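Local coordinates for possible membrane-associated serine protease (Mycobacterium tuberculosis, PDB 3K6Z), which is probably a membrane-associated serine protease, here its trypsin-like domain, that helps the bacterium resist oxidative and acid stress, at residues F45-D50 with V87-V92. Numbering follows the deposited sequence.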
loop_
_atom_site.group_PDB
_atom_site.type_symbol
_atom_site.label_atom_id
_atom_site.label_comp_id
_atom_site.label_asym_id
_atom_site.label_seq_id
_atom_site.Cartn_x
_atom_site.Cartn_y
_atom_site.Cartn_z
ATOM N N PHE A 45 -14.116 -16.674 4.659
ATOM C CA PHE A 45 -15.291 -17.196 5.356
ATOM C C PHE A 45 -16.560 -17.009 4.543
ATOM O O PHE A 45 -16.683 -16.072 3.755
ATOM C CB PHE A 45 -15.426 -16.592 6.759
ATOM C CG PHE A 45 -15.560 -15.085 6.782
ATOM C CD1 PHE A 45 -16.811 -14.490 6.942
ATOM C CD2 PHE A 45 -14.435 -14.268 6.662
ATOM C CE1 PHE A 45 -16.935 -13.106 6.985
ATOM C CE2 PHE A 45 -14.551 -12.875 6.710
ATOM C CZ PHE A 45 -15.799 -12.297 6.866
ATOM N N VAL A 46 -17.498 -17.931 4.718
ATOM C CA VAL A 46 -18.738 -17.903 3.956
ATOM C C VAL A 46 -19.613 -16.736 4.428
ATOM O O VAL A 46 -19.858 -16.575 5.634
ATOM C CB VAL A 46 -19.491 -19.264 4.068
ATOM C CG1 VAL A 46 -20.690 -19.275 3.165
ATOM C CG2 VAL A 46 -18.554 -20.431 3.723
ATOM N N ILE A 47 -20.045 -15.891 3.485
ATOM C CA ILE A 47 -20.922 -14.749 3.811
ATOM C C ILE A 47 -22.345 -14.894 3.258
ATOM O O ILE A 47 -23.264 -14.209 3.710
ATOM C CB ILE A 47 -20.315 -13.388 3.360
ATOM C CG1 ILE A 47 -20.062 -13.393 1.849
ATOM C CG2 ILE A 47 -19.033 -13.088 4.144
ATOM C CD1 ILE A 47 -19.633 -12.030 1.300
ATOM N N SER A 48 -22.511 -15.779 2.278
ATOM C CA SER A 48 -23.815 -16.186 1.751
ATOM C C SER A 48 -23.557 -17.481 0.974
ATOM O O SER A 48 -22.395 -17.812 0.719
ATOM C CB SER A 48 -24.457 -15.081 0.881
ATOM O OG SER A 48 -23.768 -14.885 -0.338
ATOM N N PRO A 49 -24.614 -18.242 0.624
ATOM C CA PRO A 49 -24.358 -19.531 -0.041
ATOM C C PRO A 49 -23.410 -19.418 -1.240
ATOM O O PRO A 49 -23.640 -18.606 -2.129
ATOM C CB PRO A 49 -25.761 -19.975 -0.479
ATOM C CG PRO A 49 -26.655 -19.378 0.561
ATOM C CD PRO A 49 -26.057 -18.016 0.830
ATOM N N ASP A 50 -22.334 -20.206 -1.230
ATOM C CA ASP A 50 -21.359 -20.254 -2.335
ATOM C C ASP A 50 -20.591 -18.954 -2.550
ATOM O O ASP A 50 -20.032 -18.737 -3.635
ATOM C CB ASP A 50 -22.029 -20.675 -3.650
ATOM C CG ASP A 50 -22.550 -22.100 -3.615
ATOM O OD1 ASP A 50 -22.345 -22.803 -2.601
ATOM O OD2 ASP A 50 -23.167 -22.515 -4.620
ATOM N N VAL A 87 -11.040 -6.002 0.649
ATOM C CA VAL A 87 -11.684 -7.307 0.659
ATOM C C VAL A 87 -12.153 -7.707 -0.732
ATOM O O VAL A 87 -12.447 -6.858 -1.584
ATOM C CB VAL A 87 -12.889 -7.372 1.633
ATOM C CG1 VAL A 87 -12.437 -7.160 3.077
ATOM C CG2 VAL A 87 -13.989 -6.377 1.234
ATOM N N ALA A 88 -12.237 -9.014 -0.944
ATOM C CA ALA A 88 -12.734 -9.545 -2.187
ATOM C C ALA A 88 -13.771 -10.612 -1.879
ATOM O O ALA A 88 -13.799 -11.163 -0.775
ATOM C CB ALA A 88 -11.603 -10.118 -3.009
ATOM N N ILE A 89 -14.627 -10.875 -2.858
ATOM C CA ILE A 89 -15.640 -11.917 -2.731
ATOM C C ILE A 89 -15.324 -12.991 -3.762
ATOM O O ILE A 89 -15.103 -12.674 -4.933
ATOM C CB ILE A 89 -17.065 -11.365 -2.979
ATOM C CG1 ILE A 89 -17.341 -10.108 -2.139
ATOM C CG2 ILE A 89 -18.130 -12.447 -2.711
ATOM C CD1 ILE A 89 -17.249 -10.301 -0.645
ATOM N N LEU A 90 -15.305 -14.251 -3.313
ATOM C CA LEU A 90 -15.063 -15.407 -4.178
ATOM C C LEU A 90 -16.357 -16.173 -4.419
ATOM O O LEU A 90 -17.148 -16.350 -3.493
ATOM C CB LEU A 90 -14.029 -16.357 -3.547
ATOM C CG LEU A 90 -12.685 -15.782 -3.085
ATOM C CD1 LEU A 90 -11.831 -16.896 -2.498
ATOM C CD2 LEU A 90 -11.983 -15.126 -4.269
ATOM N N ALA A 91 -16.568 -16.616 -5.662
ATOM C CA ALA A 91 -17.671 -17.527 -5.998
ATOM C C ALA A 91 -17.152 -18.953 -5.931
ATOM O O ALA A 91 -16.121 -19.268 -6.525
ATOM C CB ALA A 91 -18.233 -17.218 -7.387
ATOM N N VAL A 92 -17.859 -19.809 -5.196
ATOM C CA VAL A 92 -17.407 -21.179 -4.940
ATOM C C VAL A 92 -18.572 -22.166 -5.104
ATOM O O VAL A 92 -19.253 -22.485 -4.129
ATOM C CB VAL A 92 -16.769 -21.341 -3.521
ATOM C CG1 VAL A 92 -16.032 -22.659 -3.411
ATOM C CG2 VAL A 92 -15.813 -20.182 -3.184
#
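In the N-terminal six-stranded β-barrel of this trypsin-like protease, the turn leading from strand 41-48 into strand 51-55 meets the end of strand 87-91 through D50 and V92. V92 N donates a hydrogen bond to D50 O at 2.9 Å; it is nearly straight, 162° at the hydrogen, although the nitrogen stands 37° out of the carbonyl plane. A91 CA makes a weaker C-H···O contact with the same oxygen at 3.6 Å. P49 and D50 are the central residues of a type II β-turn: proline's fixed phi suits the first place, and Asp tolerates the positive phi of the second. D50 CB lies 3.3 Å from V92 O, while OD1 makes a weak hydrogen bond with L95 N. Apolar V92 is buried against V52, V67 and F74. Farther back, strand 51-55 runs between the segments and only side chains meet: the CD1 methyls of I47 and I89 touch tip to tip at 3.5 Å, the two side chains crossing at about a right angle. I47 sets CG1 between its backbone N and carbonyl carbon (chi1 59°), sending CD1 toward I89. Isoleucine's terminal methyl reaches past the intervening strand, and both side chains pack on M53. A type II turn here joins neighbouring antiparallel strands in one of the chymotrypsin fold's two six-stranded barrels.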